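Side-chain contacts in beta-N-acetylhexosaminidase (Arthrobacter aurescens, PDB 3RCN), which probably hydrolyses terminal non-reducing N-acetyl-D-hexosamine residues from N-acetyl-beta-D-hexosaminides, as a member of glycosyl hydrolase family 20: residues G51-D56 with E123-P128; L109-L114 with H502-E507. All blocks are in the same frame, centred on the assembly; numbering follows the deposited sequence.

Contact 1 of 2, residues G51-D56 with E123-P128; sequences GATGWD and EGWSVP
W55 and W125 meet as a T-shaped (edge-to-face) pair: the outer edge of the W55 six-membered ring is directed at the pyrrole face of W125, with centroids 4.8 Å apart and planes at 69°. The nearest atoms are W55 CZ2 and W125 CD1, 3.3 Å apart. Farther along the W125 indole, T53 adds a CH-pi contact, its CG2 lying over the benzo ring 3.9 Å from the centroid and 23° off the normal. T53 OG1 accepts from W55 N at 2.8 Å (156°), an ST turn, and is also hydrogen-bonded to L49 O; these bonds hold the rotation that leaves CG2, anti to the carbonyl carbon, over W125. T53 CB separately lies 3.4 Å above the W55 ring plane, over its centre. Both indoles are buried. The packing gives way at E123 and G124, which are exposed; the poorly ordered E123 side chain comes no nearer than 7.7 Å, from E123 CB to W55 CZ2. The contact thus fastens the C-terminal end of helix 39-53 to strand 125-134 at W125; the neighbouring strand 16-26 supplies L26 against W55, while L109 of helix 95-109 covers W125.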
ATOM      1  N   GLY A  51       3.853 -16.966   4.243  1.00 30.59           N
ATOM      2  CA  GLY A  51       3.846 -15.682   4.903  1.00 28.91           C
ATOM      3  C   GLY A  51       2.891 -15.672   6.084  1.00 36.08           C
ATOM      4  O   GLY A  51       3.196 -15.124   7.146  1.00 33.87           O
ATOM      5  N   ALA A  52       1.724 -16.280   5.919  1.00 30.97           N
ATOM      6  CA  ALA A  52       0.742 -16.210   6.994  1.00 33.60           C
ATOM      7  C   ALA A  52       1.032 -17.168   8.151  1.00 35.59           C
ATOM      8  O   ALA A  52       0.679 -16.873   9.281  1.00 41.45           O
ATOM      9  CB  ALA A  52      -0.669 -16.406   6.461  1.00 33.52           C
ATOM     10  N   THR A  53       1.580 -18.344   7.846  1.00 37.71           N
ATOM     11  CA  THR A  53       1.936 -19.334   8.859  1.00 37.49           C
ATOM     12  C   THR A  53       3.377 -19.393   9.376  1.00 46.58           C
ATOM     13  O   THR A  53       3.627 -20.029  10.391  1.00 45.76           O
ATOM     14  CB  THR A  53       1.676 -20.750   8.338  1.00 35.68           C
ATOM     15  OG1 THR A  53       2.638 -21.058   7.316  1.00 39.80           O
ATOM     16  CG2 THR A  53       0.257 -20.882   7.808  1.00 24.70           C
ATOM     17  N   GLY A  54       4.317 -18.728   8.719  1.00 45.22           N
ATOM     18  CA  GLY A  54       5.719 -18.979   9.011  1.00 27.53           C
ATOM     19  C   GLY A  54       6.216 -20.384   8.645  1.00 36.95           C
ATOM     20  O   GLY A  54       7.337 -20.760   8.994  1.00 41.35           O
ATOM     21  N   TRP A  55       5.414 -21.181   7.945  1.00 33.79           N
ATOM     22  CA  TRP A  55       5.883 -22.516   7.543  1.00 37.25           C
ATOM     23  C   TRP A  55       6.806 -22.531   6.312  1.00 44.69           C
ATOM     24  O   TRP A  55       6.772 -21.617   5.485  1.00 48.52           O
ATOM     25  CB  TRP A  55       4.716 -23.460   7.315  1.00 38.51           C
ATOM     26  CG  TRP A  55       3.845 -23.638   8.488  1.00 42.41           C
ATOM     27  CD1 TRP A  55       4.170 -23.421   9.789  1.00 48.20           C
ATOM     28  CD2 TRP A  55       2.482 -24.065   8.477  1.00 45.65           C
ATOM     29  NE1 TRP A  55       3.094 -23.696  10.596  1.00 49.56           N
ATOM     30  CE2 TRP A  55       2.041 -24.092   9.810  1.00 45.86           C
ATOM     31  CE3 TRP A  55       1.588 -24.431   7.466  1.00 48.10           C
ATOM     32  CZ2 TRP A  55       0.749 -24.465  10.162  1.00 45.45           C
ATOM     33  CZ3 TRP A  55       0.307 -24.802   7.817  1.00 50.06           C
ATOM     34  CH2 TRP A  55      -0.100 -24.817   9.155  1.00 48.91           C
ATOM     35  N   ASP A  56       7.625 -23.572   6.199  1.00 43.41           N
ATOM     36  CA  ASP A  56       8.467 -23.781   5.013  1.00 52.12           C
ATOM     37  C   ASP A  56       7.676 -24.094   3.732  1.00 57.82           C
ATOM     38  O   ASP A  56       7.975 -23.563   2.664  1.00 62.79           O
ATOM     39  CB  ASP A  56       9.472 -24.908   5.265  1.00 60.34           C
ATOM     40  CG  ASP A  56      10.749 -24.417   5.915  1.00 71.39           C
ATOM     41  OD1 ASP A  56      11.770 -25.127   5.824  1.00 81.61           O
ATOM     42  OD2 ASP A  56      10.740 -23.319   6.510  1.00 73.43           O
ATOM     43  N   GLU A 123       0.767 -23.564  15.937  1.00 97.76           N
ATOM     44  CA  GLU A 123       1.082 -24.910  16.417  1.00 98.66           C
ATOM     45  C   GLU A 123       0.389 -25.891  15.488  1.00 95.84           C
ATOM     46  O   GLU A 123       0.992 -26.844  14.985  1.00 95.46           O
ATOM     47  CB  GLU A 123       0.623 -25.113  17.862  1.00104.11           C
ATOM     48  CG  GLU A 123       1.287 -24.185  18.870  1.00111.96           C
ATOM     49  CD  GLU A 123       2.808 -24.227  18.803  1.00117.30           C
ATOM     50  OE1 GLU A 123       3.365 -25.279  18.411  1.00119.83           O
ATOM     51  OE2 GLU A 123       3.446 -23.203  19.137  1.00116.53           O
ATOM     52  N   GLY A 124      -0.884 -25.620  15.238  1.00 89.86           N
ATOM     53  CA  GLY A 124      -1.585 -26.279  14.162  1.00 85.88           C
ATOM     54  C   GLY A 124      -2.677 -25.371  13.647  1.00 78.25           C
ATOM     55  O   GLY A 124      -3.172 -24.481  14.349  1.00 75.29           O
ATOM     56  N   TRP A 125      -3.045 -25.588  12.392  1.00 66.33           N
ATOM     57  CA  TRP A 125      -4.212 -24.948  11.835  1.00 48.58           C
ATOM     58  C   TRP A 125      -5.090 -26.091  11.438  1.00 52.41           C
ATOM     59  O   TRP A 125      -4.619 -27.208  11.248  1.00 56.19           O
ATOM     60  CB  TRP A 125      -3.876 -24.128  10.603  1.00 42.32           C
ATOM     61  CG  TRP A 125      -2.983 -22.968  10.830  1.00 42.90           C
ATOM     62  CD1 TRP A 125      -1.862 -22.936  11.591  1.00 50.71           C
ATOM     63  CD2 TRP A 125      -3.135 -21.655  10.279  1.00 46.87           C
ATOM     64  NE1 TRP A 125      -1.295 -21.680  11.552  1.00 53.88           N
ATOM     65  CE2 TRP A 125      -2.064 -20.875  10.755  1.00 51.48           C
ATOM     66  CE3 TRP A 125      -4.074 -21.063   9.431  1.00 43.92           C
ATOM     67  CZ2 TRP A 125      -1.902 -19.532  10.409  1.00 47.03           C
ATOM     68  CZ3 TRP A 125      -3.911 -19.731   9.089  1.00 45.80           C
ATOM     69  CH2 TRP A 125      -2.834 -18.983   9.574  1.00 46.44           C
ATOM     70  N   SER A 126      -6.375 -25.828  11.311  1.00 57.52           N
ATOM     71  CA  SER A 126      -7.263 -26.884  10.899  1.00 57.06           C
ATOM     72  C   SER A 126      -8.127 -26.509   9.709  1.00 55.97           C
ATOM     73  O   SER A 126      -8.684 -25.413   9.646  1.00 57.42           O
ATOM     74  CB  SER A 126      -8.113 -27.322  12.077  1.00 51.10           C
ATOM     75  OG  SER A 126      -7.286 -27.944  13.032  1.00 60.20           O
ATOM     76  N   VAL A 127      -8.215 -27.435   8.761  1.00 50.91           N
ATOM     77  CA  VAL A 127      -9.155 -27.330   7.659  1.00 59.86           C
ATOM     78  C   VAL A 127     -10.303 -28.302   7.884  1.00 62.59           C
ATOM     79  O   VAL A 127     -10.085 -29.506   7.978  1.00 64.22           O
ATOM     80  CB  VAL A 127      -8.491 -27.682   6.321  1.00 65.36           C
ATOM     81  CG1 VAL A 127      -8.109 -26.426   5.570  1.00 65.94           C
ATOM     82  CG2 VAL A 127      -7.278 -28.569   6.554  1.00 72.04           C
ATOM     83  N   PRO A 128     -11.534 -27.785   7.985  1.00 61.03           N
ATOM     84  CA  PRO A 128     -12.684 -28.685   8.100  1.00 63.79           C
ATOM     85  C   PRO A 128     -12.716 -29.644   6.913  1.00 58.77           C
ATOM     86  O   PRO A 128     -12.317 -29.250   5.824  1.00 55.97           O
ATOM     87  CB  PRO A 128     -13.884 -27.731   8.060  1.00 64.45           C
ATOM     88  CG  PRO A 128     -13.348 -26.429   7.544  1.00 58.96           C
ATOM     89  CD  PRO A 128     -11.930 -26.368   7.979  1.00 57.17           C
TER

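Contact 2 of 2, residues L109-L114 with H502-E507; sequences LGPAAL and HLARLE
This is an apolar contact between a 3-10 turn and a helix, where P111 and L114 pack on A504 and R505. It sits at a junction in the two-part GH20 architecture: the turn follows helix 95-109 of the alpha-beta half sandwich, and helix 491-508 comes after the last strand of the TIM-type barrel in the chain. The backbones are closest at P111 and R505, with CA atoms 4.8 Å apart. P111 presents its ring carbons to the helix, CG 3.9 Å from A504 CB and CB 3.9 Å from A504 O. Three residues on, L114 CD1 lies against the aliphatic root of R505, 3.5 Å from CB and 3.7 Å from CG. With chi2 at 177° and chi3 also anti, the R505 chain runs straight on from the carbons that touch L114 and carries the guanidinium past it to polar partners: NH2 hydrogen-bonds to Q9 O, and NH1 donates to H502 ND1, while H502 NE2 is hydrogen-bonded to H167 NE2. A leucine in place of R505 would probably leave H502 ND1 without the N-H it accepts from and take from Q9 O the donor that R505 supplies. The NH1 to H502 ND1 bond measures 2.8 Å, with ND1 2° out of the guanidinium plane and NH1 4° out of the imidazole plane.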
ATOM      1  N   LEU A 109      -9.307 -22.032   5.910  1.00 37.07           N
ATOM      2  CA  LEU A 109      -8.405 -21.929   7.053  1.00 38.83           C
ATOM      3  C   LEU A 109      -8.741 -20.763   7.982  1.00 42.19           C
ATOM      4  O   LEU A 109      -8.355 -20.779   9.153  1.00 57.89           O
ATOM      5  CB  LEU A 109      -6.950 -21.816   6.594  1.00 34.23           C
ATOM      6  CG  LEU A 109      -6.392 -23.029   5.850  1.00 36.13           C
ATOM      7  CD1 LEU A 109      -5.232 -22.643   4.953  1.00 37.15           C
ATOM      8  CD2 LEU A 109      -5.983 -24.138   6.803  1.00 34.44           C
ATOM      9  N   GLY A 110      -9.453 -19.767   7.466  1.00 33.03           N
ATOM     10  CA  GLY A 110      -9.845 -18.600   8.245  1.00 33.30           C
ATOM     11  C   GLY A 110      -9.063 -17.338   7.912  1.00 41.24           C
ATOM     12  O   GLY A 110      -8.038 -17.412   7.232  1.00 45.85           O
ATOM     13  N   PRO A 111      -9.535 -16.174   8.402  1.00 47.06           N
ATOM     14  CA  PRO A 111      -8.966 -14.864   8.052  1.00 45.74           C
ATOM     15  C   PRO A 111      -7.472 -14.715   8.342  1.00 42.91           C
ATOM     16  O   PRO A 111      -6.833 -13.891   7.677  1.00 44.92           O
ATOM     17  CB  PRO A 111      -9.771 -13.884   8.920  1.00 44.00           C
ATOM     18  CG  PRO A 111     -11.044 -14.583   9.188  1.00 45.94           C
ATOM     19  CD  PRO A 111     -10.669 -16.032   9.329  1.00 47.38           C
ATOM     20  N   ALA A 112      -6.918 -15.469   9.292  1.00 27.16           N
ATOM     21  CA  ALA A 112      -5.494 -15.297   9.611  1.00 34.94           C
ATOM     22  C   ALA A 112      -4.618 -15.794   8.464  1.00 35.23           C
ATOM     23  O   ALA A 112      -3.444 -15.432   8.347  1.00 38.52           O
ATOM     24  CB  ALA A 112      -5.125 -15.986  10.909  1.00 30.12           C
ATOM     25  N   ALA A 113      -5.212 -16.618   7.617  1.00 28.65           N
ATOM     26  CA  ALA A 113      -4.540 -17.124   6.432  1.00 32.38           C
ATOM     27  C   ALA A 113      -4.324 -16.038   5.375  1.00 40.99           C
ATOM     28  O   ALA A 113      -3.524 -16.223   4.464  1.00 42.82           O
ATOM     29  CB  ALA A 113      -5.320 -18.280   5.855  1.00 21.31           C
ATOM     30  N   LEU A 114      -5.024 -14.907   5.510  1.00 41.29           N
ATOM     31  CA  LEU A 114      -4.878 -13.766   4.592  1.00 36.22           C
ATOM     32  C   LEU A 114      -3.914 -12.670   5.046  1.00 41.40           C
ATOM     33  O   LEU A 114      -3.702 -11.685   4.332  1.00 37.76           O
ATOM     34  CB  LEU A 114      -6.243 -13.124   4.345  1.00 36.23           C
ATOM     35  CG  LEU A 114      -7.278 -14.120   3.842  1.00 35.12           C
ATOM     36  CD1 LEU A 114      -8.655 -13.494   3.789  1.00 43.10           C
ATOM     37  CD2 LEU A 114      -6.847 -14.618   2.484  1.00 30.39           C
ATOM     38  N   HIS A 502     -16.804 -13.059   5.950  1.00 41.67           N
ATOM     39  CA  HIS A 502     -16.121 -12.254   4.931  1.00 37.04           C
ATOM     40  C   HIS A 502     -15.629 -10.860   5.324  1.00 36.81           C
ATOM     41  O   HIS A 502     -14.543 -10.451   4.908  1.00 35.15           O
ATOM     42  CB  HIS A 502     -16.973 -12.151   3.670  1.00 38.15           C
ATOM     43  CG  HIS A 502     -16.174 -11.898   2.429  1.00 36.17           C
ATOM     44  ND1 HIS A 502     -15.309 -12.829   1.906  1.00 37.97           N
ATOM     45  CD2 HIS A 502     -16.094 -10.807   1.627  1.00 31.78           C
ATOM     46  CE1 HIS A 502     -14.737 -12.332   0.817  1.00 35.71           C
ATOM     47  NE2 HIS A 502     -15.193 -11.110   0.633  1.00 37.80           N
ATOM     48  N   LEU A 503     -16.416 -10.119   6.096  1.00 33.43           N
ATOM     49  CA  LEU A 503     -15.943  -8.821   6.568  1.00 32.20           C
ATOM     50  C   LEU A 503     -14.613  -8.978   7.308  1.00 41.33           C
ATOM     51  O   LEU A 503     -13.745  -8.106   7.223  1.00 49.92           O
ATOM     52  CB  LEU A 503     -16.966  -8.141   7.478  1.00 30.75           C
ATOM     53  CG  LEU A 503     -18.230  -7.526   6.873  1.00 39.43           C
ATOM     54  CD1 LEU A 503     -18.896  -6.654   7.922  1.00 42.38           C
ATOM     55  CD2 LEU A 503     -17.936  -6.708   5.601  1.00 36.77           C
ATOM     56  N   ALA A 504     -14.453 -10.086   8.031  1.00 37.18           N
ATOM     57  CA  ALA A 504     -13.212 -10.347   8.764  1.00 36.00           C
ATOM     58  C   ALA A 504     -12.059 -10.600   7.804  1.00 38.57           C
ATOM     59  O   ALA A 504     -10.913 -10.252   8.104  1.00 29.25           O
ATOM     60  CB  ALA A 504     -13.373 -11.522   9.706  1.00 22.57           C
ATOM     61  N   ARG A 505     -12.369 -11.208   6.653  1.00 37.47           N
ATOM     62  CA  ARG A 505     -11.366 -11.439   5.607  1.00 35.73           C
ATOM     63  C   ARG A 505     -10.921 -10.124   4.963  1.00 36.12           C
ATOM     64  O   ARG A 505      -9.724  -9.916   4.725  1.00 38.88           O
ATOM     65  CB  ARG A 505     -11.905 -12.370   4.531  1.00 40.96           C
ATOM     66  CG  ARG A 505     -12.147 -13.793   4.975  1.00 36.19           C
ATOM     67  CD  ARG A 505     -12.751 -14.614   3.833  1.00 35.39           C
ATOM     68  NE  ARG A 505     -13.448 -15.793   4.327  1.00 41.43           N
ATOM     69  CZ  ARG A 505     -14.721 -16.069   4.074  1.00 43.45           C
ATOM     70  NH1 ARG A 505     -15.437 -15.261   3.301  1.00 38.10           N
ATOM     71  NH2 ARG A 505     -15.274 -17.160   4.584  1.00 46.16           N
ATOM     72  N   LEU A 506     -11.881  -9.241   4.681  1.00 26.96           N
ATOM     73  CA  LEU A 506     -11.554  -7.915   4.166  1.00 30.48           C
ATOM     74  C   LEU A 506     -10.691  -7.123   5.160  1.00 37.74           C
ATOM     75  O   LEU A 506      -9.748  -6.422   4.772  1.00 40.94           O
ATOM     76  CB  LEU A 506     -12.819  -7.131   3.833  1.00 28.78           C
ATOM     77  CG  LEU A 506     -13.741  -7.701   2.753  1.00 35.39           C
ATOM     78  CD1 LEU A 506     -14.909  -6.772   2.531  1.00 32.86           C
ATOM     79  CD2 LEU A 506     -13.010  -7.949   1.442  1.00 33.26           C
ATOM     80  N   GLU A 507     -11.017  -7.228   6.444  1.00 30.47           N
ATOM     81  CA  GLU A 507     -10.217  -6.563   7.460  1.00 33.35           C
ATOM     82  C   GLU A 507      -8.801  -7.108   7.436  1.00 31.30           C
ATOM     83  O   GLU A 507      -7.843  -6.357   7.546  1.00 34.93           O
ATOM     84  CB  GLU A 507     -10.826  -6.721   8.851  1.00 31.50           C
ATOM     85  CG  GLU A 507     -12.063  -5.862   9.089  1.00 49.04           C
ATOM     86  CD  GLU A 507     -12.746  -6.167  10.420  1.00 71.02           C
ATOM     87  OE1 GLU A 507     -12.038  -6.439  11.429  1.00 75.97           O
ATOM     88  OE2 GLU A 507     -13.997  -6.140  10.457  1.00 76.25           O
TER

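Overall arrangement
Contact 1 is core and internal to the half-sandwich domain, all four of its touching residues being buried; contact 2 is only partly buried and joins that domain to helix 491-508. Their chemistry follows: indoles and a threonine methyl in the first, a proline ring and aliphatic carbons in the second, beside an arginine whose charged end serves a polar network. Their centres lie 14 Å apart and their segments alternate along the chain. They share the end of helix 95-109 and the turn after it: L109 touches W125 and V127, with V127 CG1 3.4 Å from L109 CD2, and W125 CZ3 lies 3.7 Å from A113 N. Segment 109-114 therefore borders both the aromatic core and the junction.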